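Local coordinates for periplasmic binding protein (Veillonella parvula, PDB 4OVK) that probably captures a solute in the periplasm and hands it to an ABC transporter for import, at residues V45-G50 against E154-Y159; Q199-M204 against V283-M288; L182-K187 against Q255-I260; I242-I247 against S334-P339; I14-V17 against T23-S26. One frame throughout, in Å; residues are numbered along the deposited sequence.

Contact 1 (V45-G50 against E154-Y159); sequences VYAVDG and EALISY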
# COMPACT_ATOMS: atom_id res chain seq x y z
N VAL A 45 -9.23 5.07 -4.97
CA VAL A 45 -10.45 5.76 -5.41
C VAL A 45 -11.32 6.09 -4.20
O VAL A 45 -11.83 7.21 -4.09
CB VAL A 45 -11.21 4.91 -6.43
CG1 VAL A 45 -12.63 5.44 -6.63
CG2 VAL A 45 -10.42 4.88 -7.74
N TYR A 46 -11.47 5.14 -3.29
CA TYR A 46 -12.21 5.38 -2.06
C TYR A 46 -11.65 6.61 -1.30
O TYR A 46 -12.40 7.46 -0.84
CB TYR A 46 -12.22 4.13 -1.15
CG TYR A 46 -12.79 4.43 0.19
CD1 TYR A 46 -14.15 4.38 0.41
CD2 TYR A 46 -11.97 4.80 1.24
CE1 TYR A 46 -14.69 4.69 1.65
CE2 TYR A 46 -12.49 5.09 2.49
CZ TYR A 46 -13.85 5.04 2.68
OH TYR A 46 -14.37 5.36 3.92
N ALA A 47 -10.33 6.68 -1.16
CA ALA A 47 -9.70 7.76 -0.43
C ALA A 47 -9.95 9.12 -1.08
O ALA A 47 -10.23 10.09 -0.39
CB ALA A 47 -8.21 7.49 -0.32
N VAL A 48 -9.84 9.20 -2.40
CA VAL A 48 -10.04 10.46 -3.09
C VAL A 48 -11.50 10.91 -3.02
O VAL A 48 -11.77 12.08 -2.77
CB VAL A 48 -9.57 10.37 -4.56
CG1 VAL A 48 -9.85 11.68 -5.29
CG2 VAL A 48 -8.09 10.04 -4.62
N ASP A 49 -12.44 9.98 -3.20
CA ASP A 49 -13.86 10.32 -3.16
C ASP A 49 -14.39 10.41 -1.73
O ASP A 49 -15.49 10.89 -1.52
CB ASP A 49 -14.70 9.30 -3.95
CG ASP A 49 -15.95 9.91 -4.56
OD1 ASP A 49 -15.96 11.14 -4.85
OD2 ASP A 49 -16.92 9.15 -4.75
N GLY A 50 -13.61 9.93 -0.75
CA GLY A 50 -14.07 9.83 0.63
C GLY A 50 -15.30 8.95 0.78
O GLY A 50 -16.10 9.13 1.69
N GLU A 154 -5.76 17.10 -4.02
CA GLU A 154 -4.60 17.93 -3.67
C GLU A 154 -4.26 17.86 -2.18
O GLU A 154 -3.09 17.92 -1.83
CB GLU A 154 -4.77 19.38 -4.13
CG GLU A 154 -4.77 19.57 -5.65
CD GLU A 154 -3.53 19.02 -6.38
OE1 GLU A 154 -2.42 18.98 -5.80
OE2 GLU A 154 -3.67 18.65 -7.56
N ALA A 155 -5.26 17.71 -1.30
CA ALA A 155 -4.97 17.55 0.13
C ALA A 155 -4.18 16.25 0.39
O ALA A 155 -3.25 16.24 1.18
CB ALA A 155 -6.24 17.59 0.95
N LEU A 156 -4.54 15.18 -0.31
CA LEU A 156 -3.82 13.91 -0.22
C LEU A 156 -2.40 14.05 -0.77
O LEU A 156 -1.45 13.56 -0.19
CB LEU A 156 -4.56 12.79 -0.96
CG LEU A 156 -5.81 12.25 -0.28
CD1 LEU A 156 -6.68 11.45 -1.25
CD2 LEU A 156 -5.45 11.40 0.95
N ILE A 157 -2.25 14.73 -1.90
CA ILE A 157 -0.94 14.89 -2.50
C ILE A 157 -0.04 15.74 -1.61
O ILE A 157 1.13 15.41 -1.43
CB ILE A 157 -1.04 15.48 -3.91
CG1 ILE A 157 -1.71 14.47 -4.85
CG2 ILE A 157 0.34 15.84 -4.45
CD1 ILE A 157 -2.31 15.10 -6.09
N SER A 158 -0.61 16.82 -1.06
CA SER A 158 0.13 17.70 -0.13
C SER A 158 0.57 16.94 1.12
O SER A 158 1.67 17.15 1.62
CB SER A 158 -0.72 18.89 0.29
OG SER A 158 -0.90 19.79 -0.80
N TYR A 159 -0.29 16.06 1.61
CA TYR A 159 0.02 15.22 2.75
C TYR A 159 1.24 14.35 2.44
O TYR A 159 2.18 14.29 3.23
CB TYR A 159 -1.19 14.37 3.14
CG TYR A 159 -1.06 13.62 4.45
CD1 TYR A 159 -1.38 14.23 5.67
CD2 TYR A 159 -0.62 12.32 4.47
CE1 TYR A 159 -1.25 13.53 6.87
CE2 TYR A 159 -0.49 11.62 5.65
CZ TYR A 159 -0.79 12.23 6.85
OH TYR A 159 -0.66 11.50 7.99
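Leu156 points its CD1 methyl at the turn of helix formed by Ala47 and Val48, and this branch makes the closest touches between residues 45-50 and 154-159. The setting is the two-lobed fold of periplasmic binding proteins of this family. Helix 41-49 belongs to the first lobe, which is built on the parallel sheet with strands 34-36 and 104-108. Helix 150-170 is the long helix that leads from this lobe toward strand 180-184 of the second.

The two backbones stay well apart, the nearest CA atoms, those of Val48 and Leu156, being separated by 7.7 Å, so side chains have to bridge the gap. Leu156 does so by holding CG anti to its carbonyl carbon (chi1 -75°) and then extending CD1 straight on (chi2 164°), which makes that methyl the leading tip. It meets CG2 of Val48, the branch beside the backbone N of Val48, at 3.9 Å, and the axes of the two side chains cross obliquely. Ala47 comes in alongside: its CB points toward helix 150-170 and lies 4.3 Å from Leu156 CD1.

All three residues are buried, yet only 95 Å² is enclosed between the segments, because other elements share the same surfaces. Leu156 also packs on Phe313 and Phe317 of helix 306-318, while Val48 rests on Ile140 and Leu147 of helix 133-147. The carbonyl of Ala47 is satisfied by a hydrogen bond from the side chain of Gln152, one turn before Leu156, and that same Ala47 O lies 3.9 Å from Leu156 CD1.

Contact 2 (Q199-M204 against V283-M288); sequences QLMITM and VETPLM
Met201, a selenomethionine in this crystal, reaches from helix 199-204 with its selenium toward the first turn of the helix that starts at Thr285. Its chain is nearly straight at first: CG stands anti to the carbonyl carbon (chi1 -76°) and the next bond continues the line, so SE is carried well clear of its own backbone. The bend comes at the end, where chi3 of -68° folds CE aside and leaves the selenium as the leading atom. SE lies 4.2 Å from CG of Met288 and 4.3 Å from CG2 of Thr285.

Met288, also a selenomethionine, is bent earlier. CG sits anti to the backbone N, and a turn at chi2 (59°) swings the selenium end off the line, so the partner of Met201 is the methylene CG rather than the second selenium. The two side chains therefore cross at about a right angle. No hydrogen bond joins the segments, and the nearest backbones, at Met201 CA and Met288 CA, are 9.0 Å apart.

In the bilobal binding-protein fold, helix 197-204 belongs to the second lobe, whose parallel sheet includes strand 180-184, and helix 285-296 follows that sheet in the chain. The start of this later helix also lies against the long helix 150-170, through Pro286 on Tyr159 and His160. Glu284 occupies its N-cap position.

Thr285 presents its methyl to the selenium while its hydroxyl is engaged with the backbone N of Asn282, and further along the helix Met289 and Met292 also touch Met201.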
# COMPACT_ATOMS: atom_id res chain seq x y z
N GLN A 199 13.21 -1.60 0.51
CA GLN A 199 14.60 -1.23 0.82
C GLN A 199 14.80 0.28 0.79
O GLN A 199 15.53 0.83 1.62
CB GLN A 199 15.60 -1.97 -0.07
CG GLN A 199 15.67 -3.46 0.27
CD GLN A 199 17.03 -4.10 0.05
OE1 GLN A 199 18.04 -3.43 -0.22
NE2 GLN A 199 17.06 -5.43 0.18
N LEU A 200 14.12 0.96 -0.13
CA LEU A 200 14.12 2.43 -0.15
C LEU A 200 13.54 2.96 1.16
O LEU A 200 14.06 3.92 1.71
CB LEU A 200 13.31 2.99 -1.33
CG LEU A 200 13.79 2.66 -2.75
CD1 LEU A 200 12.86 3.31 -3.76
CD2 LEU A 200 15.24 3.09 -2.98
N MSE A 201 12.46 2.34 1.64
CA MSE A 201 11.80 2.80 2.88
C MSE A 201 12.71 2.56 4.08
O MSE A 201 12.82 3.40 4.97
CB MSE A 201 10.41 2.16 3.05
CG MSE A 201 9.39 2.82 2.11
SE MSE A 201 7.54 2.35 2.61
CE MSE A 201 7.93 0.50 2.07
N ILE A 202 13.38 1.42 4.10
CA ILE A 202 14.35 1.13 5.17
C ILE A 202 15.47 2.19 5.20
O ILE A 202 15.83 2.72 6.27
CB ILE A 202 14.92 -0.31 5.04
CG1 ILE A 202 13.86 -1.33 5.48
CG2 ILE A 202 16.19 -0.48 5.88
CD1 ILE A 202 14.19 -2.77 5.15
N THR A 203 15.99 2.52 4.02
CA THR A 203 17.07 3.50 3.91
C THR A 203 16.58 4.88 4.36
O THR A 203 17.26 5.55 5.12
CB THR A 203 17.62 3.58 2.47
OG1 THR A 203 18.25 2.34 2.13
CG2 THR A 203 18.63 4.72 2.33
N MSE A 204 15.39 5.29 3.91
CA MSE A 204 14.89 6.62 4.21
C MSE A 204 14.64 6.78 5.70
O MSE A 204 14.71 7.88 6.22
CB MSE A 204 13.63 6.92 3.41
CG MSE A 204 13.08 8.33 3.64
SE MSE A 204 14.31 9.75 3.01
CE MSE A 204 14.16 9.48 1.06
N VAL A 283 -2.08 4.99 -0.48
CA VAL A 283 -2.49 6.31 -0.02
C VAL A 283 -2.04 6.60 1.45
O VAL A 283 -1.81 7.74 1.84
CB VAL A 283 -4.02 6.48 -0.23
CG1 VAL A 283 -4.83 5.95 0.94
CG2 VAL A 283 -4.36 7.92 -0.52
N GLU A 284 -1.86 5.54 2.21
CA GLU A 284 -1.43 5.63 3.61
C GLU A 284 0.09 5.44 3.82
O GLU A 284 0.56 5.36 4.95
CB GLU A 284 -2.23 4.62 4.43
CG GLU A 284 -3.73 4.90 4.38
CD GLU A 284 -4.60 3.84 5.01
OE1 GLU A 284 -4.15 2.69 5.19
OE2 GLU A 284 -5.77 4.14 5.27
N THR A 285 0.87 5.39 2.74
CA THR A 285 2.32 5.21 2.85
C THR A 285 3.02 6.15 3.86
O THR A 285 3.90 5.69 4.60
CB THR A 285 3.02 5.28 1.49
OG1 THR A 285 2.61 4.16 0.69
CG2 THR A 285 4.54 5.26 1.63
N PRO A 286 2.63 7.43 3.93
CA PRO A 286 3.26 8.28 4.96
C PRO A 286 3.11 7.76 6.39
O PRO A 286 3.99 8.00 7.24
CB PRO A 286 2.55 9.63 4.79
CG PRO A 286 2.17 9.66 3.37
CD PRO A 286 1.78 8.24 3.02
N LEU A 287 2.01 7.07 6.68
CA LEU A 287 1.80 6.48 8.01
C LEU A 287 2.73 5.27 8.23
O LEU A 287 3.28 5.07 9.32
CB LEU A 287 0.33 6.09 8.20
CG LEU A 287 -0.62 7.28 8.14
CD1 LEU A 287 -2.04 6.82 7.95
CD2 LEU A 287 -0.51 8.19 9.38
N MSE A 288 2.94 4.50 7.17
CA MSE A 288 3.90 3.40 7.22
C MSE A 288 5.30 3.92 7.48
O MSE A 288 6.04 3.34 8.27
CB MSE A 288 3.86 2.62 5.92
CG MSE A 288 4.95 1.57 5.81
SE MSE A 288 4.86 0.24 7.27
CE MSE A 288 5.63 -1.27 6.27

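Contact 3 (L182-K187 against Q255-I260); sequences LYLQNK and QNWSNI
Gln255 holds CG anti to its carbonyl carbon (chi1 -57°) and runs on extended, which delivers its amide to the carbonyl of Lys187; Trp257 takes a similar first torsion (chi1 -70°) and carries the far end of its indole to Leu182 and Leu184. The amide works at both ends. Gln255 NE2 donates to Lys187 O at 2.9 Å, and although that oxygen lies nearly in the amide plane, the donor approaches from well above the plane of the Lys187 carbonyl. Gln255 OE1 receives Trp257 NE1 at 2.9 Å in a fairly straight bond on an in-plane lone pair, which helps fix the rotation of the indole. Water 1 also donates to OE1 and links it to Asn186 O.

The leucines stand on strand 180-184 of the second lobe's parallel, Rossmann-like sheet, and the indole belongs to the loop leading to helix 261-264. Leu184 CD2 approaches the far end of the ring obliquely, 3.8 Å from Trp257 CH2, whereas Leu182 CD2 lies at the ring edge, 4.2 Å from the same CH2. With Gln255 replaced by an alanine, Trp257 NE1 would probably lose its acceptor, Lys187 O this donor and water 1 one of its two links, leaving the indole freer to turn.

Further along the loop, Asn256 OD1 accepts from Ser258 N, which makes an Asx turn, and also from Ser258 OG. Helix 223-229 touches Trp257 through Met223 and Ile226.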
# COMPACT_ATOMS: atom_id res chain seq x y z
N LEU A 182 15.76 -6.54 8.09
CA LEU A 182 15.34 -7.55 7.11
C LEU A 182 13.83 -7.45 6.95
O LEU A 182 13.09 -7.47 7.95
CB LEU A 182 15.69 -8.95 7.61
CG LEU A 182 15.35 -10.09 6.64
CD1 LEU A 182 16.23 -10.00 5.40
CD2 LEU A 182 15.51 -11.43 7.33
N TYR A 183 13.36 -7.34 5.71
CA TYR A 183 11.93 -7.37 5.43
C TYR A 183 11.61 -8.76 4.88
O TYR A 183 11.95 -9.09 3.75
CB TYR A 183 11.56 -6.25 4.44
CG TYR A 183 10.16 -5.67 4.61
CD1 TYR A 183 9.03 -6.44 4.42
CD2 TYR A 183 9.97 -4.33 4.95
CE1 TYR A 183 7.75 -5.91 4.55
CE2 TYR A 183 8.70 -3.79 5.10
CZ TYR A 183 7.60 -4.58 4.89
OH TYR A 183 6.33 -4.03 5.01
N LEU A 184 11.03 -9.59 5.74
CA LEU A 184 10.73 -10.99 5.43
C LEU A 184 9.30 -11.10 4.91
O LEU A 184 8.35 -10.68 5.58
CB LEU A 184 10.94 -11.85 6.70
CG LEU A 184 10.69 -13.36 6.61
CD1 LEU A 184 11.64 -14.06 5.64
CD2 LEU A 184 10.80 -14.00 8.00
N GLN A 185 9.14 -11.65 3.70
CA GLN A 185 7.81 -11.74 3.09
C GLN A 185 6.94 -12.84 3.70
O GLN A 185 5.73 -12.64 3.89
CB GLN A 185 7.88 -11.99 1.58
CG GLN A 185 6.57 -11.61 0.88
CD GLN A 185 6.56 -11.88 -0.62
OE1 GLN A 185 5.82 -11.24 -1.36
NE2 GLN A 185 7.36 -12.83 -1.06
N ASN A 186 7.53 -14.00 3.95
CA ASN A 186 6.74 -15.21 4.21
C ASN A 186 7.51 -16.27 5.00
O ASN A 186 8.58 -15.99 5.53
CB ASN A 186 6.21 -15.76 2.88
CG ASN A 186 7.30 -16.09 1.89
OD1 ASN A 186 8.41 -16.46 2.25
ND2 ASN A 186 6.96 -15.99 0.60
N LYS A 187 6.94 -17.48 5.07
CA LYS A 187 7.54 -18.61 5.79
C LYS A 187 8.50 -19.43 4.93
O LYS A 187 8.95 -20.50 5.36
CB LYS A 187 6.43 -19.52 6.32
CG LYS A 187 5.45 -18.80 7.23
CD LYS A 187 4.43 -19.75 7.86
CE LYS A 187 3.22 -19.94 6.98
NZ LYS A 187 2.44 -18.70 6.76
N GLN A 255 14.20 -24.04 9.46
CA GLN A 255 14.73 -22.72 9.81
C GLN A 255 14.98 -22.63 11.30
O GLN A 255 14.15 -23.06 12.10
CB GLN A 255 13.75 -21.61 9.39
CG GLN A 255 13.41 -21.63 7.90
CD GLN A 255 12.24 -20.73 7.54
OE1 GLN A 255 12.03 -19.68 8.14
NE2 GLN A 255 11.47 -21.15 6.54
N ASN A 256 16.13 -22.10 11.65
CA ASN A 256 16.49 -21.86 13.03
C ASN A 256 16.80 -20.37 13.18
O ASN A 256 17.87 -19.89 12.79
CB ASN A 256 17.69 -22.72 13.42
CG ASN A 256 18.03 -22.61 14.90
OD1 ASN A 256 17.48 -21.79 15.63
ND2 ASN A 256 18.95 -23.45 15.34
N TRP A 257 15.84 -19.65 13.74
CA TRP A 257 15.92 -18.21 13.94
C TRP A 257 16.49 -17.84 15.32
O TRP A 257 16.72 -16.67 15.58
CB TRP A 257 14.53 -17.59 13.76
CG TRP A 257 14.06 -17.63 12.33
CD1 TRP A 257 13.39 -18.64 11.72
CD2 TRP A 257 14.26 -16.61 11.35
NE1 TRP A 257 13.15 -18.32 10.40
CE2 TRP A 257 13.68 -17.08 10.15
CE3 TRP A 257 14.87 -15.36 11.36
CZ2 TRP A 257 13.68 -16.33 8.97
CZ3 TRP A 257 14.88 -14.61 10.18
CH2 TRP A 257 14.28 -15.09 9.00
N SER A 258 16.74 -18.83 16.18
CA SER A 258 16.95 -18.58 17.63
C SER A 258 18.19 -17.75 18.00
O SER A 258 18.21 -17.12 19.06
CB SER A 258 16.97 -19.90 18.42
OG SER A 258 18.11 -20.68 18.10
N ASN A 259 19.20 -17.74 17.13
CA ASN A 259 20.45 -17.04 17.40
C ASN A 259 20.59 -15.71 16.66
O ASN A 259 21.67 -15.10 16.68
CB ASN A 259 21.62 -17.97 17.06
CG ASN A 259 21.68 -19.19 17.96
OD1 ASN A 259 21.51 -19.10 19.18
ND2 ASN A 259 21.92 -20.35 17.35
N ILE A 260 19.52 -15.26 16.01
CA ILE A 260 19.52 -13.99 15.28
C ILE A 260 19.26 -12.85 16.27
O ILE A 260 18.37 -12.97 17.12
CB ILE A 260 18.44 -13.97 14.18
CG1 ILE A 260 18.68 -15.09 13.15
CG2 ILE A 260 18.37 -12.60 13.50
CD1 ILE A 260 19.75 -14.79 12.14
O HOH W 1 10.86 -17.77 6.29

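Contact 4 (I242-I247 against S334-P339); sequences IRPDDI and SINNTP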
# COMPACT_ATOMS: atom_id res chain seq x y z
N ILE A 242 2.47 -15.15 8.43
CA ILE A 242 3.56 -15.21 9.41
C ILE A 242 3.46 -14.08 10.45
O ILE A 242 3.19 -12.92 10.12
CB ILE A 242 4.93 -15.24 8.71
CG1 ILE A 242 6.06 -15.54 9.72
CG2 ILE A 242 5.19 -13.95 7.96
CD1 ILE A 242 7.41 -15.73 9.06
N ARG A 243 3.63 -14.44 11.71
CA ARG A 243 3.58 -13.49 12.81
C ARG A 243 4.79 -13.66 13.70
O ARG A 243 5.48 -14.66 13.59
CB ARG A 243 2.29 -13.69 13.61
CG ARG A 243 1.12 -13.08 12.88
CD ARG A 243 -0.18 -13.27 13.61
NE ARG A 243 -1.22 -12.55 12.91
CZ ARG A 243 -2.47 -12.43 13.34
NH1 ARG A 243 -2.82 -12.99 14.48
NH2 ARG A 243 -3.35 -11.75 12.63
N PRO A 244 5.08 -12.68 14.58
CA PRO A 244 6.32 -12.77 15.36
C PRO A 244 6.51 -14.05 16.20
O PRO A 244 7.61 -14.59 16.25
CB PRO A 244 6.24 -11.54 16.26
CG PRO A 244 5.43 -10.56 15.46
CD PRO A 244 4.37 -11.42 14.83
N ASP A 245 5.46 -14.53 16.85
CA ASP A 245 5.57 -15.74 17.66
C ASP A 245 5.95 -16.98 16.82
O ASP A 245 6.51 -17.94 17.36
CB ASP A 245 4.30 -15.97 18.49
CG ASP A 245 4.23 -15.09 19.74
OD1 ASP A 245 5.23 -14.42 20.08
OD2 ASP A 245 3.17 -15.07 20.39
N ASP A 246 5.68 -16.96 15.51
CA ASP A 246 6.14 -18.05 14.62
C ASP A 246 7.67 -18.14 14.53
O ASP A 246 8.25 -19.23 14.42
CB ASP A 246 5.56 -17.87 13.21
CG ASP A 246 4.03 -17.87 13.19
OD1 ASP A 246 3.41 -18.51 14.09
OD2 ASP A 246 3.44 -17.24 12.27
N ILE A 247 8.31 -16.98 14.58
CA ILE A 247 9.76 -16.88 14.59
C ILE A 247 10.29 -17.17 16.01
O ILE A 247 11.20 -17.96 16.18
CB ILE A 247 10.23 -15.48 14.14
CG1 ILE A 247 9.84 -15.18 12.68
CG2 ILE A 247 11.73 -15.31 14.34
CD1 ILE A 247 10.47 -16.05 11.62
N SER A 334 -0.80 -5.24 19.93
CA SER A 334 -0.73 -6.43 20.78
C SER A 334 0.16 -7.50 20.17
O SER A 334 0.98 -8.11 20.88
CB SER A 334 -2.13 -7.02 21.03
OG SER A 334 -2.91 -6.14 21.82
N ILE A 335 -0.02 -7.73 18.87
CA ILE A 335 0.76 -8.72 18.14
C ILE A 335 2.26 -8.45 18.23
O ILE A 335 3.05 -9.37 18.45
CB ILE A 335 0.28 -8.80 16.65
CG1 ILE A 335 -1.07 -9.53 16.58
CG2 ILE A 335 1.30 -9.50 15.75
CD1 ILE A 335 -1.76 -9.48 15.23
N ASN A 336 2.64 -7.18 18.10
CA ASN A 336 4.04 -6.78 18.11
C ASN A 336 4.60 -6.40 19.48
O ASN A 336 5.79 -6.14 19.59
CB ASN A 336 4.23 -5.58 17.18
CG ASN A 336 4.09 -5.97 15.73
OD1 ASN A 336 4.11 -7.15 15.38
ND2 ASN A 336 3.94 -4.96 14.88
N ASN A 337 3.75 -6.36 20.50
CA ASN A 337 4.13 -5.88 21.82
C ASN A 337 4.84 -4.53 21.73
O ASN A 337 5.96 -4.36 22.22
CB ASN A 337 4.99 -6.93 22.56
CG ASN A 337 5.08 -6.66 24.05
OD1 ASN A 337 4.26 -5.94 24.63
ND2 ASN A 337 6.09 -7.25 24.68
N THR A 338 4.17 -3.57 21.08
CA THR A 338 4.67 -2.19 20.94
C THR A 338 3.67 -1.24 21.58
O THR A 338 2.95 -0.52 20.87
CB THR A 338 4.83 -1.77 19.46
OG1 THR A 338 3.60 -1.99 18.75
CG2 THR A 338 5.95 -2.55 18.80
N PRO A 339 3.60 -1.23 22.92
CA PRO A 339 2.53 -0.46 23.58
C PRO A 339 2.67 1.05 23.50
O PRO A 339 1.74 1.76 23.90
CB PRO A 339 2.62 -0.91 25.04
CG PRO A 339 4.03 -1.37 25.21
CD PRO A 339 4.44 -1.97 23.89
O HOH W 2 2.41 -11.95 19.27
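One face of the Arg243 guanidinium carries the CD1 methyl of Ile335, centred 3.6 Å above the plane, with CZ as its closest atom. Two other flat groups take part nearby. The carboxylate of Asp246 is met from above its plane by the backbone N of Arg243, a hydrogen bond of 2.9 Å between Arg243 N and Asp246 OD2. The carboxamide of Asn336 brings OD1 within 3.7 Å of CG of Pro244, and the Asn336 and Pro244 side chains cross at about a right angle.

Arg243 is extended from CG to NE, and Ile335 meets it almost perpendicularly. Arg243 also touches a crystal neighbour, so its pose may partly reflect the lattice. Ile335 uses two branches: CG1 stands anti to the carbonyl carbon (chi1 -74°) and sends CD1 to the guanidinium, while CG2 packs against Pro244 CD at 3.7 Å.

The contact lays the C-terminal end of helix 333-336 against the start of helix 244-248 on the second lobe. That end is closed by a Schellman motif with Asn337, of positive phi, at the C-prime position. Pro244 also rests on Leu236 of strand 233-236, and Asn336 touches Tyr269 of strand 268-270.

Water 2 donates to Ile335 O at 2.8 Å; its link to Asp245 is weak.

No direct hydrogen bond crosses between the segments. Asn336 OD1 is satisfied by the backbone N of Lys270, and Asp246 OD1 by a salt bridge to Lys251. The contact thus rests on van der Waals packing, a methyl over the flat face of a cation and a methyl on a proline ring; Ile335 takes only that face and uses none of the guanidinium N-H groups.

Contact 5 (I14-V17 against T23-S26); sequences IKVV and TDVS
Val17 and Val25 pair backbone to backbone in the close-knit part of this contact. Val17 N donates to Val25 O at 2.9 Å and Val25 N returns a bond to Val17 O at 2.8 Å, both nearly straight at the hydrogen (172° and 164°). Their side chains share one face and are buried, Val25 also touching Pro124 and Asp19.

The opposite face is looser and largely exposed. Here Val16 and Ser26 form a non-hydrogen-bonded pair whose CA atoms lie 4.4 Å apart. The two methyls of Val16 divide the work: CG1, anti to the backbone N, leans on Asp24 CB at 3.8 Å, and CG2 approaches Ser26 OG at 3.8 Å. Ile14 adds a longer touch of its CG2 on Ser26 CB.

Strands 14-18 and 24-28 form a two-stranded antiparallel beta hairpin near the N-terminus. Backbone CA-H...O contacts supplement its ladder, the shortest from Ser26 CA to Lys15 O at 3.3 Å.

On strand 14-18 the CB of Lys15 points away from strand 24-28. Its NZ is bonded to Lys29 O, next to the hairpin, while a salt bridge to Asp148 and the carbonyls of Lys145 and Ile146 tie it to the end of helix 133-147.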
# COMPACT_ATOMS: atom_id res chain seq x y z
N ILE A 14 -19.77 16.55 -21.56
CA ILE A 14 -18.51 15.82 -21.75
C ILE A 14 -17.31 16.57 -21.17
O ILE A 14 -17.29 17.79 -21.18
CB ILE A 14 -18.25 15.59 -23.27
CG1 ILE A 14 -19.36 14.73 -23.89
CG2 ILE A 14 -16.87 14.97 -23.51
CD1 ILE A 14 -19.49 13.34 -23.32
N LYS A 15 -16.33 15.84 -20.64
CA LYS A 15 -15.04 16.43 -20.29
C LYS A 15 -13.89 15.58 -20.80
O LYS A 15 -14.08 14.40 -21.11
CB LYS A 15 -14.89 16.62 -18.77
CG LYS A 15 -14.83 15.33 -17.97
CD LYS A 15 -14.86 15.60 -16.48
CE LYS A 15 -14.87 14.32 -15.65
NZ LYS A 15 -15.34 14.60 -14.27
N VAL A 16 -12.71 16.18 -20.89
CA VAL A 16 -11.52 15.52 -21.38
C VAL A 16 -10.45 15.53 -20.30
O VAL A 16 -10.09 16.59 -19.76
CB VAL A 16 -10.97 16.22 -22.64
CG1 VAL A 16 -9.68 15.54 -23.12
CG2 VAL A 16 -12.02 16.24 -23.74
N VAL A 17 -9.95 14.35 -19.97
CA VAL A 17 -8.94 14.20 -18.95
C VAL A 17 -7.72 13.57 -19.60
O VAL A 17 -7.84 12.66 -20.42
CB VAL A 17 -9.44 13.33 -17.80
CG1 VAL A 17 -8.38 13.24 -16.73
CG2 VAL A 17 -10.70 13.92 -17.20
N THR A 23 -2.54 10.31 -22.78
CA THR A 23 -3.69 10.09 -23.65
C THR A 23 -4.87 10.93 -23.17
O THR A 23 -5.24 10.89 -21.98
CB THR A 23 -4.11 8.60 -23.66
OG1 THR A 23 -3.01 7.80 -24.10
CG2 THR A 23 -5.31 8.37 -24.56
N ASP A 24 -5.47 11.68 -24.09
CA ASP A 24 -6.67 12.47 -23.78
C ASP A 24 -7.89 11.57 -23.88
O ASP A 24 -8.12 10.95 -24.91
CB ASP A 24 -6.81 13.66 -24.73
CG ASP A 24 -5.84 14.79 -24.43
OD1 ASP A 24 -5.24 14.81 -23.33
OD2 ASP A 24 -5.68 15.67 -25.30
N VAL A 25 -8.66 11.48 -22.79
CA VAL A 25 -9.80 10.58 -22.69
C VAL A 25 -11.07 11.39 -22.45
O VAL A 25 -11.16 12.11 -21.45
CB VAL A 25 -9.65 9.59 -21.51
CG1 VAL A 25 -10.84 8.64 -21.46
CG2 VAL A 25 -8.34 8.82 -21.59
N SER A 26 -12.03 11.28 -23.36
CA SER A 26 -13.35 11.90 -23.20
C SER A 26 -14.25 11.03 -22.34
O SER A 26 -14.23 9.82 -22.47
CB SER A 26 -14.02 12.10 -24.56
OG SER A 26 -13.30 13.04 -25.31

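Contacts 1 and 2 are buried apolar meetings of helices, each led by one long side chain and lacking cross-segment hydrogen bonds; they touch through Tyr159 on Pro286 and Leu287, and Val283 on Ala47 and Leu156. Contacts 3 and 4 both belong to the second lobe and meet where Ile242 and Ile247 pack on Leu184 and Trp257. Contact 3 mixes a buried indole with a hydrogen-bonded amide, whereas contact 4, only partly buried, relies on methyls packed over a guanidinium and a proline ring. Contact 5, the most local in sequence, is built on backbone pairing; it lies far from the chain's centre and is mostly exposed, Val17 and Val25 being its buried residues.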